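PDB 3FDU: putative enoyl-CoA hydratase/isomerase from Acinetobacter baumannii, which probably acts on acyl-CoA thioesters as an enoyl-CoA hydratase or isomerase of the crotonase type. Local coordinates for residues V50-L55 with H198-P203; R97-L102 with S206-K211. The protein carries 4 engineered substitutions. One frame throughout, in Å; residues are numbered along the deposited sequence.

Interaction 1 (V50-L55 with H198-P203). Engineered in segment 50-55: Val-53 (natural residue Ile).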
loop_
_atom_site.group_PDB
_atom_site.type_symbol
_atom_site.label_atom_id
_atom_site.label_comp_id
_atom_site.label_asym_id
_atom_site.label_seq_id
_atom_site.Cartn_x
_atom_site.Cartn_y
_atom_site.Cartn_z
ATOM N N VAL A 50 0.334 8.353 31.823
ATOM C CA VAL A 50 -0.073 7.428 30.729
ATOM C C VAL A 50 1.054 7.386 29.667
ATOM O O VAL A 50 1.448 8.450 29.126
ATOM C CB VAL A 50 -1.340 7.944 30.035
ATOM C CG1 VAL A 50 -1.673 7.105 28.802
ATOM C CG2 VAL A 50 -2.518 8.004 30.988
ATOM N N ARG A 51 1.526 6.184 29.320
ATOM C CA ARG A 51 2.512 6.036 28.246
ATOM C C ARG A 51 1.938 5.359 26.979
ATOM O O ARG A 51 2.375 5.665 25.854
ATOM C CB ARG A 51 3.717 5.223 28.774
ATOM C CG ARG A 51 4.541 6.054 29.819
ATOM C CD ARG A 51 5.427 5.136 30.666
ATOM N NE ARG A 51 6.467 4.642 29.788
ATOM C CZ ARG A 51 7.684 5.155 29.700
ATOM N NH1 ARG A 51 8.074 6.137 30.526
ATOM N NH2 ARG A 51 8.524 4.639 28.820
ATOM N N VAL A 52 0.991 4.420 27.184
ATOM C CA VAL A 52 0.314 3.678 26.063
ATOM C C VAL A 52 -1.197 3.600 26.272
ATOM O O VAL A 52 -1.681 3.428 27.396
ATOM C CB VAL A 52 0.866 2.284 25.920
ATOM C CG1 VAL A 52 0.153 1.469 24.767
ATOM C CG2 VAL A 52 2.444 2.315 25.738
ATOM N N VAL A 53 -1.959 3.771 25.192
ATOM C CA VAL A 53 -3.392 3.591 25.276
ATOM C C VAL A 53 -3.851 2.301 24.563
ATOM O O VAL A 53 -3.429 1.992 23.409
ATOM C CB VAL A 53 -4.170 4.823 24.696
ATOM C CG1 VAL A 53 -5.714 4.609 24.847
ATOM C CG2 VAL A 53 -3.729 6.124 25.415
ATOM N N VAL A 54 -4.730 1.560 25.222
ATOM C CA VAL A 54 -5.355 0.396 24.587
ATOM C C VAL A 54 -6.823 0.718 24.577
ATOM O O VAL A 54 -7.387 1.049 25.628
ATOM C CB VAL A 54 -5.166 -0.904 25.395
ATOM C CG1 VAL A 54 -6.008 -2.063 24.793
ATOM C CG2 VAL A 54 -3.656 -1.337 25.438
ATOM N N LEU A 55 -7.442 0.598 23.410
ATOM C CA LEU A 55 -8.889 0.774 23.225
ATOM C C LEU A 55 -9.467 -0.543 22.716
ATOM O O LEU A 55 -8.951 -1.102 21.750
ATOM C CB LEU A 55 -9.136 1.860 22.160
ATOM C CG LEU A 55 -10.580 2.116 21.703
ATOM C CD1 LEU A 55 -11.369 2.693 22.827
ATOM C CD2 LEU A 55 -10.552 3.109 20.525
ATOM N N HIS A 198 5.261 -3.958 27.032
ATOM C CA HIS A 198 6.547 -3.894 26.339
ATOM C C HIS A 198 6.849 -2.465 25.883
ATOM O O HIS A 198 7.949 -1.965 26.082
ATOM C CB HIS A 198 6.595 -4.876 25.157
ATOM C CG HIS A 198 7.833 -4.750 24.297
ATOM N ND1 HIS A 198 9.113 -4.857 24.802
ATOM C CD2 HIS A 198 7.976 -4.610 22.954
ATOM C CE1 HIS A 198 9.989 -4.748 23.819
ATOM N NE2 HIS A 198 9.321 -4.605 22.686
ATOM N N LEU A 199 5.876 -1.790 25.279
ATOM C CA LEU A 199 6.098 -0.415 24.863
ATOM C C LEU A 199 6.365 0.526 26.058
ATOM O O LEU A 199 7.177 1.449 25.916
ATOM C CB LEU A 199 4.938 0.124 23.997
ATOM C CG LEU A 199 4.754 -0.617 22.661
ATOM C CD1 LEU A 199 3.642 0.063 21.766
ATOM C CD2 LEU A 199 6.079 -0.662 21.936
ATOM N N THR A 200 5.698 0.338 27.201
ATOM C CA THR A 200 5.964 1.260 28.315
ATOM C C THR A 200 7.380 1.031 28.870
ATOM O O THR A 200 7.935 1.897 29.532
ATOM C CB THR A 200 4.971 1.141 29.481
ATOM O OG1 THR A 200 5.214 -0.103 30.158
ATOM C CG2 THR A 200 3.565 1.153 28.981
ATOM N N ALA A 201 7.975 -0.120 28.637
ATOM C CA ALA A 201 9.361 -0.296 29.084
ATOM C C ALA A 201 10.413 0.353 28.143
ATOM O O ALA A 201 11.590 0.337 28.462
ATOM C CB ALA A 201 9.669 -1.776 29.318
ATOM N N LEU A 202 9.981 0.907 26.996
ATOM C CA LEU A 202 10.887 1.553 26.009
ATOM C C LEU A 202 10.827 3.045 26.230
ATOM O O LEU A 202 9.927 3.507 26.929
ATOM C CB LEU A 202 10.516 1.180 24.539
ATOM C CG LEU A 202 10.578 -0.344 24.261
ATOM C CD1 LEU A 202 10.076 -0.846 22.838
ATOM C CD2 LEU A 202 11.995 -0.855 24.470
ATOM N N PRO A 203 11.802 3.809 25.692
ATOM C CA PRO A 203 11.860 5.246 25.985
ATOM C C PRO A 203 10.706 5.995 25.386
ATOM O O PRO A 203 10.415 5.852 24.182
ATOM C CB PRO A 203 13.165 5.699 25.317
ATOM C CG PRO A 203 14.022 4.489 25.317
ATOM C CD PRO A 203 13.026 3.347 25.021
#

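Interaction 2 (R97-L102 with S206-K211). With SO4 (sulfate ion), chain G.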
loop_
_atom_site.group_PDB
_atom_site.type_symbol
_atom_site.label_atom_id
_atom_site.label_comp_id
_atom_site.label_asym_id
_atom_site.label_seq_id
_atom_site.Cartn_x
_atom_site.Cartn_y
_atom_site.Cartn_z
ATOM N N ARG A 97 -4.587 12.219 16.213
ATOM C CA ARG A 97 -3.605 13.140 16.832
ATOM C C ARG A 97 -2.921 12.608 18.118
ATOM O O ARG A 97 -1.943 13.202 18.566
ATOM C CB ARG A 97 -4.247 14.504 17.158
ATOM C CG ARG A 97 -4.576 15.363 15.955
ATOM C CD ARG A 97 -5.508 16.500 16.356
ATOM N NE ARG A 97 -5.481 17.553 15.341
ATOM C CZ ARG A 97 -6.532 18.261 14.945
ATOM N NH1 ARG A 97 -6.369 19.207 14.020
ATOM N NH2 ARG A 97 -7.740 18.023 15.450
ATOM N N LEU A 98 -3.441 11.546 18.738
ATOM C CA LEU A 98 -2.780 10.957 19.931
ATOM C C LEU A 98 -1.267 10.749 19.669
ATOM O O LEU A 98 -0.864 10.108 18.705
ATOM C CB LEU A 98 -3.465 9.650 20.324
ATOM C CG LEU A 98 -2.929 8.948 21.574
ATOM C CD1 LEU A 98 -3.163 9.802 22.815
ATOM C CD2 LEU A 98 -3.594 7.582 21.728
ATOM N N SER A 99 -0.424 11.345 20.496
ATOM C CA SER A 99 1.015 11.334 20.193
ATOM C C SER A 99 1.624 10.031 20.696
ATOM O O SER A 99 2.742 9.635 20.318
ATOM C CB SER A 99 1.688 12.575 20.893
ATOM O OG SER A 99 1.975 12.218 22.251
ATOM N N LYS A 100 0.888 9.351 21.574
ATOM C CA LYS A 100 1.392 8.153 22.212
ATOM C C LYS A 100 0.906 6.917 21.438
ATOM O O LYS A 100 -0.025 7.041 20.647
ATOM C CB LYS A 100 0.881 8.082 23.668
ATOM C CG LYS A 100 1.456 9.282 24.523
ATOM C CD LYS A 100 0.751 9.463 25.916
ATOM C CE LYS A 100 1.438 10.659 26.685
ATOM N NZ LYS A 100 0.738 10.741 28.022
ATOM N N PRO A 101 1.537 5.755 21.671
ATOM C CA PRO A 101 1.110 4.598 20.866
ATOM C C PRO A 101 -0.359 4.243 21.223
ATOM O O PRO A 101 -0.743 4.284 22.415
ATOM C CB PRO A 101 2.067 3.487 21.292
ATOM C CG PRO A 101 3.375 4.280 21.829
ATOM C CD PRO A 101 2.686 5.446 22.551
ATOM N N LEU A 102 -1.156 3.933 20.192
ATOM C CA LEU A 102 -2.587 3.540 20.324
ATOM C C LEU A 102 -2.733 2.103 19.813
ATOM O O LEU A 102 -2.448 1.824 18.631
ATOM C CB LEU A 102 -3.489 4.470 19.505
ATOM C CG LEU A 102 -5.011 4.155 19.540
ATOM C CD1 LEU A 102 -5.570 4.166 20.994
ATOM C CD2 LEU A 102 -5.781 5.173 18.695
ATOM N N SER A 206 11.782 8.313 22.284
ATOM C CA SER A 206 11.993 7.539 21.048
ATOM C C SER A 206 10.649 7.178 20.379
ATOM O O SER A 206 10.477 7.283 19.149
ATOM C CB SER A 206 12.674 6.215 21.374
ATOM O OG SER A 206 14.077 6.373 21.594
ATOM N N LEU A 207 9.725 6.687 21.197
ATOM C CA LEU A 207 8.384 6.345 20.698
ATOM C C LEU A 207 7.632 7.537 20.165
ATOM O O LEU A 207 7.052 7.480 19.069
ATOM C CB LEU A 207 7.564 5.551 21.760
ATOM C CG LEU A 207 7.994 4.089 21.922
ATOM C CD1 LEU A 207 7.364 3.412 23.169
ATOM C CD2 LEU A 207 7.707 3.175 20.646
ATOM N N LYS A 208 7.625 8.635 20.916
ATOM C CA LYS A 208 6.958 9.845 20.491
ATOM C C LYS A 208 7.559 10.386 19.201
ATOM O O LYS A 208 6.850 10.781 18.282
ATOM C CB LYS A 208 7.103 10.895 21.593
ATOM C CG LYS A 208 6.361 12.179 21.380
ATOM C CD LYS A 208 6.362 13.019 22.701
ATOM C CE LYS A 208 5.493 14.250 22.586
ATOM N NZ LYS A 208 5.648 14.805 21.229
ATOM N N GLN A 209 8.890 10.428 19.136
ATOM C CA GLN A 209 9.549 10.993 17.945
ATOM C C GLN A 209 9.375 10.092 16.695
ATOM O O GLN A 209 9.266 10.555 15.577
ATOM C CB GLN A 209 11.038 11.135 18.242
ATOM C CG GLN A 209 11.797 11.492 17.039
ATOM C CD GLN A 209 11.527 12.908 16.674
ATOM O OE1 GLN A 209 12.121 13.836 17.271
ATOM N NE2 GLN A 209 10.614 13.122 15.713
ATOM N N THR A 210 9.390 8.788 16.898
ATOM C CA THR A 210 9.274 7.863 15.784
ATOM C C THR A 210 7.863 7.973 15.172
ATOM O O THR A 210 7.694 8.033 13.946
ATOM C CB THR A 210 9.471 6.439 16.287
ATOM O OG1 THR A 210 10.807 6.316 16.802
ATOM C CG2 THR A 210 9.238 5.410 15.151
ATOM N N LYS A 211 6.870 7.966 16.056
ATOM C CA LYS A 211 5.480 8.155 15.632
ATOM C C LYS A 211 5.246 9.517 14.925
ATOM O O LYS A 211 4.565 9.607 13.879
ATOM C CB LYS A 211 4.497 7.959 16.823
ATOM C CG LYS A 211 3.025 8.048 16.314
ATOM C CD LYS A 211 1.990 7.517 17.345
ATOM C CE LYS A 211 0.556 7.828 16.866
ATOM N NZ LYS A 211 -0.412 7.141 17.863
HETATM S S SO4 G . -10.081 20.234 14.738
HETATM O O1 SO4 G . -9.089 20.312 13.654
HETATM O O2 SO4 G . -10.800 21.493 14.857
HETATM O O3 SO4 G . -11.013 19.126 14.531
HETATM O O4 SO4 G . -9.380 19.905 15.983
HETATM O O HOH W 1 4.126 11.250 18.325
HETATM O O HOH W 2 4.587 7.453 20.360
#

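Interaction 1 (V50-L55 with H198-P203)
Val-52 lays one methyl, CG2, over the C-terminal part of helix 188-200, where it overlaps Leu-199 and Thr-200. With CG1 anti to the backbone N (chi1 179°), CG2 is the branch that faces the helix. It lies 3.6 Å from Thr-200 CG2 and 3.7 Å from Leu-199 CB, and the side chains cross at about a right angle on both pairs. Just before strand 52-57, Arg-51 passes Thr-200 obliquely: its CB and CD run beside the threonine CG2 and CB, and its NE comes 3.8 Å from Thr-200 CB. A bend at chi3 (70°) turns the guanidinium toward the carbonyls that follow. Arg-51 NE and NH2 lie 3.1 and 2.9 Å from Thr-200 O, which sits oblique to the guanidinium. Leu-202 O comes in at the edge, near the guanidinium plane, 2.6 Å from Arg-51 NH2, but the angle is too poor for a hydrogen bond. Thr-200 OG1 is held within the helix by Gln-197 O, leaving CG2 as the branch that meets Val-52 and Arg-51. The contact thus brings helix 188-200 against an inner strand of the main crotonase sheet, while Leu-199 and Leu-202 also pack on Phe-165 of the second subunit. Chemically it has two halves: an apolar contact of the buried Val-52, through CG2, with Leu-199 and Thr-200, and a positive group set against the carbonyl oxygens of Thr-200 and Leu-202, where it would probably offset their partial negative charge.

Interaction 2 (R97-L102 with S206-K211)
Lys-211 of helix 204-214 reaches straight into the loop that joins helix 87-97 to strand 102-106, a helix-to-strand connection of the crotonase fold. With CG anti to the backbone N (chi1 -175°) and the chain extended beyond it, the side chain leaves the helix without a kink. CB lies 3.6 Å from each of two bridging waters, and CG leads on toward the loop. CD passes 3.7 Å from Ser-99 O, and CE comes 3.3 Å from Leu-98 O. The tip, NZ, donates to Lys-100 O at 2.8 Å, standing above the carbonyl plane by 40°, and makes a weak bond of 3.1 Å to Leu-98 O. A salt bridge to Asp-122 OD2, which also accepts from Leu-102 N, gives the buried ammonium a negative partner, probably keeping it charged. Leu-98 O and Lys-100 O of the loop thus both turn to NZ, while Ser-99 O stays beside CD. Farther out, Ser-99 OG, bonded to Asp-45, meets CE of Lys-208, while Pro-101 CG rests 4.3 Å from Leu-207 CD1. At the other end of the loop segment, Arg-97 and Lys-93 hold a sulfate, probably from the crystallisation liquor; Arg-97 NH1 donates to its O1 at 3.0 Å. Ser-99 O accepts from both waters, one also donating to Lys-208 O at 2.8 Å and the other, weakly, to Leu-207 O.

The two contacts have centres 10 Å apart, on the same side of the chain's centre. Their segments alternate along the chain: 50-55, 97-102, 198-203, then 206-211. Segment 50-55 runs into strand 52-57. The loop 97-102 leads into the neighbouring parallel strand 102-106; Val-53 N and Pro-101 O, 3.1 Å apart, probably form a hydrogen bond, as do Val-50 O and Lys-100 NZ. Their partners come from the consecutive helices 188-200 and 204-214, where Leu-199 O packs on Leu-207 CD1. Two successive helices are thereby joined to two adjacent inner strands of the main sheet, close to the subunit interface, since both contacts also touch the second subunit.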